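Local coordinates for protein acetoacetate decarboxylase (Sphingomonas wittichii, PDB 5UPB) that is an acetoacetate decarboxylase-like enzyme, classed as a lyase, that probably acts on keto-acid or related carbonyl substrates through a Schiff base, as in its relatives, at residues A[163-169]-A[212-217]; A[55-59]-A[158-162]; A[204-210]-A[243-249]; A[95-100]-A[177-183]. One frame throughout, in Å; residues are numbered along the deposited sequence.

Contact 1 (A[163-169]-A[212-217])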
# COMPACT_ATOMS: atom_id res chain seq x y z
N LEU A 163 -15.67 -17.79 7.94
CA LEU A 163 -16.34 -19.09 7.84
C LEU A 163 -15.61 -20.07 8.73
O LEU A 163 -14.38 -20.16 8.66
CB LEU A 163 -16.30 -19.60 6.39
CG LEU A 163 -17.06 -20.87 6.12
CD1 LEU A 163 -18.55 -20.59 6.26
CD2 LEU A 163 -16.71 -21.36 4.73
N THR A 164 -16.36 -20.83 9.54
CA THR A 164 -15.83 -22.03 10.20
C THR A 164 -16.43 -23.21 9.46
O THR A 164 -17.65 -23.41 9.48
CB THR A 164 -16.19 -22.10 11.67
OG1 THR A 164 -15.68 -20.95 12.35
CG2 THR A 164 -15.57 -23.34 12.29
N VAL A 165 -15.59 -23.99 8.78
CA VAL A 165 -16.06 -25.03 7.87
C VAL A 165 -16.69 -26.15 8.68
O VAL A 165 -16.13 -26.58 9.70
CB VAL A 165 -14.90 -25.55 7.02
CG1 VAL A 165 -15.33 -26.80 6.17
CG2 VAL A 165 -14.37 -24.42 6.13
N THR A 166 -17.87 -26.59 8.26
CA THR A 166 -18.54 -27.72 8.90
C THR A 166 -18.58 -28.97 8.03
O THR A 166 -18.63 -30.07 8.56
CB THR A 166 -19.98 -27.37 9.31
OG1 THR A 166 -20.72 -26.91 8.17
CG2 THR A 166 -20.00 -26.30 10.36
N ARG A 167 -18.53 -28.83 6.71
CA ARG A 167 -18.63 -30.01 5.86
C ARG A 167 -18.20 -29.65 4.45
O ARG A 167 -18.18 -28.48 4.05
CB ARG A 167 -20.06 -30.57 5.82
CG ARG A 167 -21.09 -29.53 5.37
CD ARG A 167 -22.39 -30.20 4.96
NE ARG A 167 -23.42 -29.21 4.64
CZ ARG A 167 -23.55 -28.60 3.45
NH1 ARG A 167 -22.75 -28.86 2.44
NH2 ARG A 167 -24.53 -27.75 3.27
N ALA A 168 -17.80 -30.69 3.72
CA ALA A 168 -17.67 -30.55 2.28
C ALA A 168 -19.01 -30.10 1.71
O ALA A 168 -20.08 -30.41 2.26
CB ALA A 168 -17.23 -31.88 1.67
N GLY A 169 -18.96 -29.37 0.60
CA GLY A 169 -20.15 -28.82 0.01
C GLY A 169 -20.25 -29.14 -1.47
O GLY A 169 -19.42 -29.86 -2.02
N ILE A 212 -15.73 -27.00 -2.88
CA ILE A 212 -16.71 -26.26 -2.11
C ILE A 212 -16.78 -26.79 -0.69
O ILE A 212 -16.83 -28.03 -0.46
CB ILE A 212 -18.09 -26.35 -2.79
CG1 ILE A 212 -18.00 -25.87 -4.23
CG2 ILE A 212 -19.11 -25.55 -2.04
CD1 ILE A 212 -19.27 -26.23 -5.06
N TRP A 213 -16.77 -25.86 0.28
CA TRP A 213 -16.92 -26.15 1.70
C TRP A 213 -17.95 -25.21 2.31
O TRP A 213 -17.92 -24.01 2.06
CB TRP A 213 -15.60 -26.02 2.44
CG TRP A 213 -14.53 -26.93 1.88
CD1 TRP A 213 -13.72 -26.68 0.81
CD2 TRP A 213 -14.15 -28.22 2.38
NE1 TRP A 213 -12.88 -27.75 0.60
CE2 TRP A 213 -13.11 -28.69 1.55
CE3 TRP A 213 -14.61 -29.02 3.42
CZ2 TRP A 213 -12.52 -29.95 1.73
CZ3 TRP A 213 -14.01 -30.28 3.60
CH2 TRP A 213 -12.97 -30.71 2.78
N ALA A 214 -18.85 -25.75 3.11
CA ALA A 214 -19.89 -24.98 3.77
C ALA A 214 -19.53 -24.86 5.25
O ALA A 214 -18.74 -25.63 5.78
CB ALA A 214 -21.27 -25.64 3.62
N GLY A 215 -20.15 -23.90 5.93
CA GLY A 215 -19.83 -23.77 7.33
C GLY A 215 -20.60 -22.65 7.97
O GLY A 215 -21.60 -22.17 7.45
N GLU A 216 -20.16 -22.31 9.18
CA GLU A 216 -20.83 -21.32 9.98
C GLU A 216 -20.27 -19.95 9.61
O GLU A 216 -19.07 -19.74 9.75
CB GLU A 216 -20.63 -21.57 11.46
CG GLU A 216 -21.39 -20.59 12.33
CD GLU A 216 -21.00 -20.66 13.79
OE1 GLU A 216 -20.00 -21.34 14.11
OE2 GLU A 216 -21.67 -20.02 14.62
N PRO A 217 -21.07 -19.05 9.04
CA PRO A 217 -20.53 -17.77 8.58
C PRO A 217 -20.56 -16.69 9.64
O PRO A 217 -21.28 -16.75 10.62
CB PRO A 217 -21.49 -17.39 7.45
CG PRO A 217 -22.81 -17.96 7.89
CD PRO A 217 -22.46 -19.27 8.60
O HOH W 1 -17.68 -18.78 12.00

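Contact 2 (A[55-59]-A[158-162])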
# COMPACT_ATOMS: atom_id res chain seq x y z
N MET A 55 -25.45 -11.27 -1.56
CA MET A 55 -24.24 -12.04 -1.29
C MET A 55 -23.11 -11.07 -1.00
O MET A 55 -22.94 -10.07 -1.71
CB MET A 55 -23.81 -12.99 -2.43
CG MET A 55 -23.04 -12.45 -3.52
SD MET A 55 -22.54 -13.87 -4.51
CE MET A 55 -23.36 -13.45 -6.03
N ALA A 56 -22.39 -11.33 0.08
CA ALA A 56 -21.12 -10.68 0.34
C ALA A 56 -19.99 -11.65 -0.01
O ALA A 56 -20.10 -12.84 0.30
CB ALA A 56 -21.03 -10.27 1.81
N TYR A 57 -18.95 -11.18 -0.72
CA TYR A 57 -17.79 -12.03 -0.94
C TYR A 57 -16.49 -11.27 -0.80
O TYR A 57 -16.41 -10.06 -1.03
CB TYR A 57 -17.81 -12.77 -2.30
CG TYR A 57 -17.60 -11.92 -3.54
CD1 TYR A 57 -16.34 -11.46 -3.90
CD2 TYR A 57 -18.66 -11.61 -4.36
CE1 TYR A 57 -16.17 -10.69 -5.05
CE2 TYR A 57 -18.49 -10.85 -5.50
CZ TYR A 57 -17.25 -10.40 -5.84
OH TYR A 57 -17.09 -9.67 -6.98
N VAL A 58 -15.46 -12.04 -0.45
CA VAL A 58 -14.07 -11.62 -0.58
C VAL A 58 -13.36 -12.71 -1.37
O VAL A 58 -13.49 -13.89 -1.04
CB VAL A 58 -13.38 -11.47 0.79
CG1 VAL A 58 -11.93 -11.12 0.58
CG2 VAL A 58 -14.13 -10.46 1.65
N GLY A 59 -12.66 -12.31 -2.42
CA GLY A 59 -11.98 -13.28 -3.26
C GLY A 59 -10.59 -12.84 -3.67
O GLY A 59 -10.26 -11.64 -3.74
N LEU A 158 -14.51 -1.69 5.93
CA LEU A 158 -15.76 -1.74 5.18
C LEU A 158 -16.61 -2.93 5.62
O LEU A 158 -17.76 -2.76 6.04
CB LEU A 158 -15.46 -1.83 3.69
CG LEU A 158 -14.65 -0.64 3.13
CD1 LEU A 158 -14.04 -1.06 1.79
CD2 LEU A 158 -15.52 0.58 3.03
N PHE A 159 -16.07 -4.14 5.50
CA PHE A 159 -16.73 -5.27 6.15
C PHE A 159 -15.73 -6.39 6.38
O PHE A 159 -14.61 -6.37 5.86
CB PHE A 159 -17.96 -5.76 5.37
CG PHE A 159 -17.68 -6.37 4.02
CD1 PHE A 159 -17.47 -7.74 3.87
CD2 PHE A 159 -17.70 -5.58 2.87
CE1 PHE A 159 -17.26 -8.31 2.62
CE2 PHE A 159 -17.49 -6.14 1.61
CZ PHE A 159 -17.28 -7.54 1.49
N ARG A 160 -16.10 -7.27 7.30
CA ARG A 160 -15.34 -8.47 7.61
C ARG A 160 -16.24 -9.68 7.37
O ARG A 160 -17.43 -9.63 7.64
CB ARG A 160 -14.89 -8.50 9.06
CG ARG A 160 -14.23 -7.23 9.53
CD ARG A 160 -14.24 -7.16 11.04
NE ARG A 160 -13.42 -8.20 11.65
CZ ARG A 160 -13.48 -8.52 12.94
NH1 ARG A 160 -14.34 -7.90 13.74
NH2 ARG A 160 -12.69 -9.46 13.42
N LEU A 161 -15.65 -10.75 6.85
CA LEU A 161 -16.33 -12.02 6.60
C LEU A 161 -15.49 -13.16 7.14
O LEU A 161 -14.25 -13.09 7.14
CB LEU A 161 -16.52 -12.35 5.14
CG LEU A 161 -17.40 -11.55 4.23
CD1 LEU A 161 -17.43 -12.29 2.89
CD2 LEU A 161 -18.78 -11.39 4.83
N GLY A 162 -16.16 -14.23 7.53
CA GLY A 162 -15.44 -15.41 7.98
C GLY A 162 -16.32 -16.64 7.87
O GLY A 162 -17.54 -16.55 7.72

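Contact 3 (A[204-210]-A[243-249])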
# COMPACT_ATOMS: atom_id res chain seq x y z
N ARG A 204 -21.36 -15.63 -18.42
CA ARG A 204 -20.13 -16.40 -18.47
C ARG A 204 -20.20 -17.33 -19.66
O ARG A 204 -21.16 -18.10 -19.81
CB ARG A 204 -20.01 -17.16 -17.16
CG ARG A 204 -19.85 -16.15 -15.99
CD ARG A 204 -19.64 -16.75 -14.63
NE ARG A 204 -20.88 -17.27 -14.07
CZ ARG A 204 -21.69 -16.56 -13.31
NH1 ARG A 204 -21.40 -15.30 -13.01
NH2 ARG A 204 -22.80 -17.09 -12.84
N SER A 205 -19.14 -17.37 -20.45
CA SER A 205 -19.03 -18.26 -21.57
C SER A 205 -18.28 -19.52 -21.18
O SER A 205 -18.28 -20.51 -21.92
CB SER A 205 -18.31 -17.54 -22.73
OG SER A 205 -16.94 -17.32 -22.40
N ASP A 206 -17.69 -19.50 -20.00
CA ASP A 206 -17.08 -20.66 -19.40
C ASP A 206 -17.25 -20.41 -17.91
O ASP A 206 -17.10 -19.27 -17.44
CB ASP A 206 -15.62 -20.77 -19.90
CG ASP A 206 -15.03 -22.17 -19.74
OD1 ASP A 206 -15.18 -22.79 -18.68
OD2 ASP A 206 -14.39 -22.63 -20.71
N LEU A 207 -17.61 -21.45 -17.19
CA LEU A 207 -17.89 -21.35 -15.76
C LEU A 207 -17.52 -22.65 -15.08
O LEU A 207 -17.92 -23.72 -15.57
CB LEU A 207 -19.39 -21.06 -15.54
CG LEU A 207 -19.95 -21.26 -14.14
CD1 LEU A 207 -19.23 -20.42 -13.14
CD2 LEU A 207 -21.44 -20.92 -14.16
N ARG A 208 -16.75 -22.56 -14.01
CA ARG A 208 -16.45 -23.72 -13.18
C ARG A 208 -16.50 -23.36 -11.69
O ARG A 208 -15.96 -22.32 -11.29
CB ARG A 208 -15.08 -24.33 -13.51
CG ARG A 208 -14.76 -25.53 -12.65
CD ARG A 208 -13.42 -26.14 -12.95
NE ARG A 208 -13.14 -27.19 -11.97
CZ ARG A 208 -11.94 -27.70 -11.75
NH1 ARG A 208 -10.90 -27.27 -12.44
NH2 ARG A 208 -11.80 -28.64 -10.81
N VAL A 209 -17.14 -24.18 -10.89
CA VAL A 209 -17.10 -24.06 -9.44
C VAL A 209 -16.73 -25.44 -8.90
O VAL A 209 -17.21 -26.47 -9.40
CB VAL A 209 -18.42 -23.54 -8.83
CG1 VAL A 209 -18.65 -22.09 -9.27
CG2 VAL A 209 -19.61 -24.44 -9.25
N GLY A 210 -15.91 -25.45 -7.86
CA GLY A 210 -15.51 -26.72 -7.26
C GLY A 210 -14.81 -26.46 -5.95
O GLY A 210 -14.70 -25.32 -5.50
N TYR A 243 -14.97 -21.61 -1.81
CA TYR A 243 -14.90 -22.46 -2.99
C TYR A 243 -13.93 -21.87 -3.98
O TYR A 243 -13.47 -20.72 -3.84
CB TYR A 243 -16.27 -22.63 -3.63
CG TYR A 243 -16.90 -21.34 -4.08
CD1 TYR A 243 -17.61 -20.56 -3.20
CD2 TYR A 243 -16.83 -20.94 -5.41
CE1 TYR A 243 -18.21 -19.38 -3.62
CE2 TYR A 243 -17.43 -19.78 -5.84
CZ TYR A 243 -18.13 -19.01 -4.94
OH TYR A 243 -18.73 -17.85 -5.38
N SER A 244 -13.69 -22.64 -5.03
CA SER A 244 -12.88 -22.17 -6.15
C SER A 244 -13.77 -21.99 -7.37
O SER A 244 -14.77 -22.70 -7.58
CB SER A 244 -11.73 -23.11 -6.44
OG SER A 244 -10.93 -23.19 -5.28
N TYR A 245 -13.33 -21.06 -8.22
CA TYR A 245 -14.14 -20.59 -9.31
C TYR A 245 -13.28 -20.21 -10.49
O TYR A 245 -12.26 -19.53 -10.34
CB TYR A 245 -14.83 -19.34 -8.73
CG TYR A 245 -15.73 -18.51 -9.57
CD1 TYR A 245 -16.47 -19.04 -10.57
CD2 TYR A 245 -15.78 -17.12 -9.38
CE1 TYR A 245 -17.30 -18.27 -11.33
CE2 TYR A 245 -16.59 -16.33 -10.14
CZ TYR A 245 -17.35 -16.90 -11.12
OH TYR A 245 -18.16 -16.10 -11.91
N GLY A 246 -13.77 -20.55 -11.67
CA GLY A 246 -13.12 -20.16 -12.90
C GLY A 246 -14.18 -19.69 -13.87
O GLY A 246 -15.29 -20.23 -13.91
N PHE A 247 -13.80 -18.71 -14.71
CA PHE A 247 -14.78 -18.22 -15.67
C PHE A 247 -14.06 -17.48 -16.79
O PHE A 247 -12.89 -17.09 -16.67
CB PHE A 247 -15.81 -17.31 -14.99
CG PHE A 247 -15.23 -16.10 -14.26
CD1 PHE A 247 -14.81 -16.18 -12.94
CD2 PHE A 247 -15.12 -14.91 -14.92
CE1 PHE A 247 -14.27 -15.06 -12.30
CE2 PHE A 247 -14.58 -13.77 -14.25
CZ PHE A 247 -14.16 -13.88 -12.95
N ARG A 248 -14.79 -17.31 -17.90
CA ARG A 248 -14.40 -16.48 -19.01
C ARG A 248 -15.56 -15.55 -19.22
O ARG A 248 -16.71 -16.01 -19.28
CB ARG A 248 -14.13 -17.24 -20.32
CG ARG A 248 -12.80 -17.99 -20.50
CD ARG A 248 -12.80 -18.68 -21.91
NE ARG A 248 -11.52 -19.25 -22.37
CZ ARG A 248 -11.18 -20.55 -22.39
NH1 ARG A 248 -12.01 -21.51 -21.96
NH2 ARG A 248 -9.98 -20.88 -22.85
N ILE A 249 -15.25 -14.30 -19.46
CA ILE A 249 -16.21 -13.24 -19.74
C ILE A 249 -15.63 -12.37 -20.82
O ILE A 249 -14.41 -12.15 -20.86
CB ILE A 249 -16.54 -12.43 -18.48
CG1 ILE A 249 -17.35 -13.29 -17.50
CG2 ILE A 249 -17.28 -11.19 -18.83
CD1 ILE A 249 -17.61 -12.62 -16.15

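Contact 4 (A[95-100]-A[177-183])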
# COMPACT_ATOMS: atom_id res chain seq x y z
N ARG A 95 -35.42 -12.69 -16.00
CA ARG A 95 -34.06 -13.17 -15.99
C ARG A 95 -33.44 -12.87 -14.64
O ARG A 95 -33.46 -11.72 -14.17
CB ARG A 95 -33.27 -12.54 -17.13
CG ARG A 95 -31.89 -13.10 -17.25
CD ARG A 95 -31.33 -12.82 -18.62
NE ARG A 95 -29.97 -13.33 -18.72
CZ ARG A 95 -29.65 -14.61 -18.84
NH1 ARG A 95 -30.60 -15.54 -18.89
NH2 ARG A 95 -28.37 -14.96 -18.90
N GLN A 96 -32.89 -13.89 -14.01
CA GLN A 96 -32.39 -13.78 -12.65
C GLN A 96 -30.92 -13.44 -12.65
O GLN A 96 -30.14 -14.02 -13.40
CB GLN A 96 -32.58 -15.12 -11.93
CG GLN A 96 -34.03 -15.57 -11.79
CD GLN A 96 -34.17 -16.82 -10.96
OE1 GLN A 96 -33.43 -17.79 -11.15
NE2 GLN A 96 -35.10 -16.81 -10.01
N GLY A 97 -30.53 -12.50 -11.79
CA GLY A 97 -29.12 -12.17 -11.76
C GLY A 97 -28.74 -11.56 -10.43
O GLY A 97 -29.53 -11.52 -9.49
N TYR A 98 -27.51 -11.05 -10.40
CA TYR A 98 -27.00 -10.26 -9.30
C TYR A 98 -26.62 -8.89 -9.86
O TYR A 98 -26.14 -8.79 -10.99
CB TYR A 98 -25.75 -10.87 -8.65
CG TYR A 98 -26.07 -11.98 -7.72
CD1 TYR A 98 -26.58 -11.74 -6.43
CD2 TYR A 98 -25.91 -13.32 -8.13
CE1 TYR A 98 -26.89 -12.80 -5.57
CE2 TYR A 98 -26.21 -14.36 -7.29
CZ TYR A 98 -26.69 -14.12 -6.01
OH TYR A 98 -26.99 -15.21 -5.20
N PHE A 99 -26.85 -7.84 -9.07
CA PHE A 99 -26.30 -6.52 -9.34
C PHE A 99 -25.24 -6.26 -8.29
O PHE A 99 -25.57 -6.23 -7.09
CB PHE A 99 -27.36 -5.42 -9.31
CG PHE A 99 -26.79 -4.05 -9.53
CD1 PHE A 99 -26.31 -3.67 -10.78
CD2 PHE A 99 -26.72 -3.14 -8.48
CE1 PHE A 99 -25.77 -2.43 -10.98
CE2 PHE A 99 -26.19 -1.88 -8.67
CZ PHE A 99 -25.72 -1.51 -9.92
N PRO A 100 -23.97 -6.20 -8.65
CA PRO A 100 -22.92 -5.97 -7.63
C PRO A 100 -22.78 -4.49 -7.28
O PRO A 100 -21.90 -3.77 -7.75
CB PRO A 100 -21.67 -6.56 -8.31
CG PRO A 100 -21.92 -6.28 -9.77
CD PRO A 100 -23.41 -6.32 -10.01
N ARG A 177 -27.23 -17.37 -9.88
CA ARG A 177 -28.15 -16.65 -10.72
C ARG A 177 -27.36 -16.35 -11.98
O ARG A 177 -26.30 -15.69 -11.90
CB ARG A 177 -28.66 -15.38 -10.00
CG ARG A 177 -29.38 -15.73 -8.68
CD ARG A 177 -29.79 -14.54 -7.81
NE ARG A 177 -30.89 -13.79 -8.39
CZ ARG A 177 -32.19 -14.07 -8.26
NH1 ARG A 177 -32.62 -15.12 -7.57
NH2 ARG A 177 -33.07 -13.28 -8.85
N PRO A 178 -27.82 -16.75 -13.17
CA PRO A 178 -26.91 -16.77 -14.33
C PRO A 178 -26.39 -15.39 -14.72
O PRO A 178 -25.22 -15.25 -15.10
CB PRO A 178 -27.77 -17.36 -15.45
CG PRO A 178 -29.19 -17.23 -15.00
CD PRO A 178 -29.19 -17.18 -13.50
N ALA A 179 -27.21 -14.36 -14.60
CA ALA A 179 -26.82 -13.06 -15.12
C ALA A 179 -26.16 -12.23 -14.04
O ALA A 179 -26.54 -12.28 -12.88
CB ALA A 179 -28.02 -12.30 -15.68
N THR A 180 -25.19 -11.43 -14.46
CA THR A 180 -24.71 -10.31 -13.67
C THR A 180 -25.10 -9.05 -14.41
O THR A 180 -24.71 -8.85 -15.57
CB THR A 180 -23.20 -10.38 -13.41
OG1 THR A 180 -22.90 -11.59 -12.73
CG2 THR A 180 -22.73 -9.22 -12.56
N PHE A 181 -25.92 -8.23 -13.77
CA PHE A 181 -26.39 -7.01 -14.39
C PHE A 181 -25.48 -5.87 -13.96
O PHE A 181 -25.01 -5.83 -12.81
CB PHE A 181 -27.85 -6.74 -14.01
CG PHE A 181 -28.80 -7.83 -14.40
CD1 PHE A 181 -28.98 -8.14 -15.73
CD2 PHE A 181 -29.49 -8.55 -13.45
CE1 PHE A 181 -29.84 -9.11 -16.12
CE2 PHE A 181 -30.38 -9.54 -13.83
CZ PHE A 181 -30.55 -9.83 -15.16
N GLY A 182 -25.18 -4.98 -14.90
CA GLY A 182 -24.30 -3.86 -14.63
C GLY A 182 -24.95 -2.57 -15.07
O GLY A 182 -25.91 -2.56 -15.85
N HIS A 183 -24.42 -1.47 -14.54
CA HIS A 183 -24.84 -0.12 -14.92
C HIS A 183 -23.61 0.53 -15.50
O HIS A 183 -22.74 1.00 -14.76
CB HIS A 183 -25.38 0.67 -13.73
CG HIS A 183 -25.80 2.06 -14.08
ND1 HIS A 183 -26.04 3.04 -13.14
CD2 HIS A 183 -26.00 2.64 -15.29
CE1 HIS A 183 -26.42 4.15 -13.75
NE2 HIS A 183 -26.38 3.94 -15.05

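Contact 1 (A[163-169]-A[212-217])
Thr164 and Glu216 form a hydrogen-bonded pair where strand 156-166 runs antiparallel to strand 206-221, Thr164 N giving to Glu216 O at 2.9 Å and Glu216 N returning a bond to Thr164 O. A water held by Thr164 OG1 also donates to Glu216 O. The register then slips in a classic beta bulge, where Thr166 and Arg167 both face Ala214. Ala214 O accepts Thr166 N in the carbonyl plane, on a lone pair, at 2.8 Å, and takes weaker bonds from Arg167 N and Thr166 OG1. Past the bulge, Ala214 N reaches Arg167 O at 3.0 Å, and Gly169 N approaches Ile212 O from above the carbonyl plane at 2.7 Å. The Arg167 guanidinium lies with one face on Ala214 CB while NH1 bonds to Ala168 O and NH2 pairs with Asp173. With CG anti to the backbone N (chi1 -174°), Leu163 lays CD1 on Gly215 C at 3.4 Å. An alanine at Leu163 would remove both methyls and is likely to open a gap beside Gly215 and Trp213 O. Ala214 O thus serves both bulge residues, and the slip in register leaves the ladder bonded on both sides.

Contact 2 (A[55-59]-A[158-162])
The backbones around Val58 and Leu161 pass each other nearly at right angles, the two strand axes 82° apart and 7.9 Å at closest approach, with no hydrogen bond between them. Such a crossing, bridged by side chains alone, is consistent with strands from different parts of a curled beta-barrel wall meeting across its interior. Ala56 and Val58 project from one strand toward Phe159 and Leu161 on the other. Leu161 sets its two methyls against different parts of the opposing strand: CD2 meets Ala56 CB at 3.9 Å, whereas CD1 lies against Ala56 O at 3.8 Å and also near the CA of Tyr57. Val58 CG2 slots in beside both partners, 3.9 Å from Phe159 CE1 and 4.0 Å from Leu161 CD1, its side chain running antiparallel alongside theirs. Phe159 CG sits between its backbone N and carbonyl carbon (chi1 66°), which brings the ring to strand 55-59 edge first: CZ comes 3.7 Å from Tyr57 O, which lies near the ring plane. Beyond these segments Ile219 packs on both Ala56 and Leu161, while Leu86 touches Ala56 and Phe159. The Tyr57 side chain leaves the backbone away from strand 158-162, and its hydroxyl bonds to Glu83. The chemistry is therefore almost wholly apolar: dispersion and burial join the strands, and Tyr57 O meets the Phe159 ring only at its C-H edge.

Contact 3 (A[204-210]-A[243-249])
Leu207 and Phe247, Arg208 and Gly246, and Val209 and Tyr245 are successive pairs in a long antiparallel beta hairpin whose strands run 173° apart. From Arg208 to Gly210 the ladder is regular: Arg208 and Gly246 exchange backbone bonds in both directions, each 2.8 Å between N and O, and Gly210 and Ser244 do the same. The side chain of Tyr245 runs alongside the partner strand, its end coming nearer, with CG anti to the backbone N (chi1 178°). CB starts 4.1 Å from Arg208 O, and CG stays near the same oxygen. CD1 then approaches Arg208 O at 3.4 Å, with the oxygen near the ring plane, and touches Val209 CG1. One atom further out, CE1 meets Leu207 CD1 at 3.4 Å, again at the ring edge. CZ lies 4.2 Å from Arg204 CD, and the phenol OH ends 3.2 Å from that CD of Arg204, a poorly ordered residue. Over one face of the ring sits CD1 of Phe247, whose own ring stacks with Trp23. On the face of the sheet that carries Asp206, Arg208 and Arg248, Arg208 makes a cation-pi contact with Tyr134 of the second subunit, and Pro136 of that subunit packs on Asp206 and Arg248. There the Arg248 chain runs extended to a salt bridge, in which NH1 meets Asp206 OD2 at 2.9 Å through a bent, weak hydrogen bond of 127°, the oxygen lying at the guanidinium edge.

Contact 4 (A[95-100]-A[177-183])
Gly97 pairs with Ala179, and Tyr98 with Thr180, in a short parallel ladder. Its backbone bonds run from Ala179 N to Gln96 O at 3.2 Å and from Phe181 N to Tyr98 O at 2.8 Å. A polar side-chain bond extends this grip: the Arg177 chain bends at chi3 (72°), bringing NE 2.9 Å from Gly97 O, the donor 42° above that carbonyl's plane. NH2 of the same guanidinium holds Cys90 O. Over a face of the Tyr98 ring rests Arg177 CD, 3.8 Å from its centroid, a CH-pi contact, while Gln96 CB lies over a face of the guanidinium. Replacing Arg177 by alanine takes away NE, NH2 and the CD methylene, and is likely to leave Gly97 O and Cys90 O without these donors and one face of the Tyr98 ring without its cover. Ring and carbonyl contacts follow: Phe181 places CE2 3.6 Å from Gly97 CA and its edge near Arg95 O. Phe181 O is buried without a polar partner, facing Phe99 CD1 at 3.2 Å and Pro100 CD at 3.3 Å. In the fold, strand 95-105 pairs antiparallel with strand 80-92 and parallel with strand 179-186, which in turn pairs with strand 196-202.

How the contacts relate
Strand 206-221 links contacts 1 and 3, whose centres lie 20 Å apart: it pairs with strand 156-166 in one and strand 235-249 in the other, and Ile212 CG1 packs on Tyr243 CB at 3.7 Å. Contact 2 shares strand 156-166 with contact 1, 15 Å between centres, but bridges across instead of pairing. Met55, at the start of contact 2, extends its CE to Tyr98 CE2 of contact 4. Contacts 3 and 4, also 15 Å between centres, meet where Arg204 NH2 packs near Pro178 O, 3.8 Å away, loosely, since Arg204 is poorly ordered. Contacts 1 and 4 stay about 13 Å apart at their nearest atoms. Contacts 1, 2 and 3 all reach the second subunit.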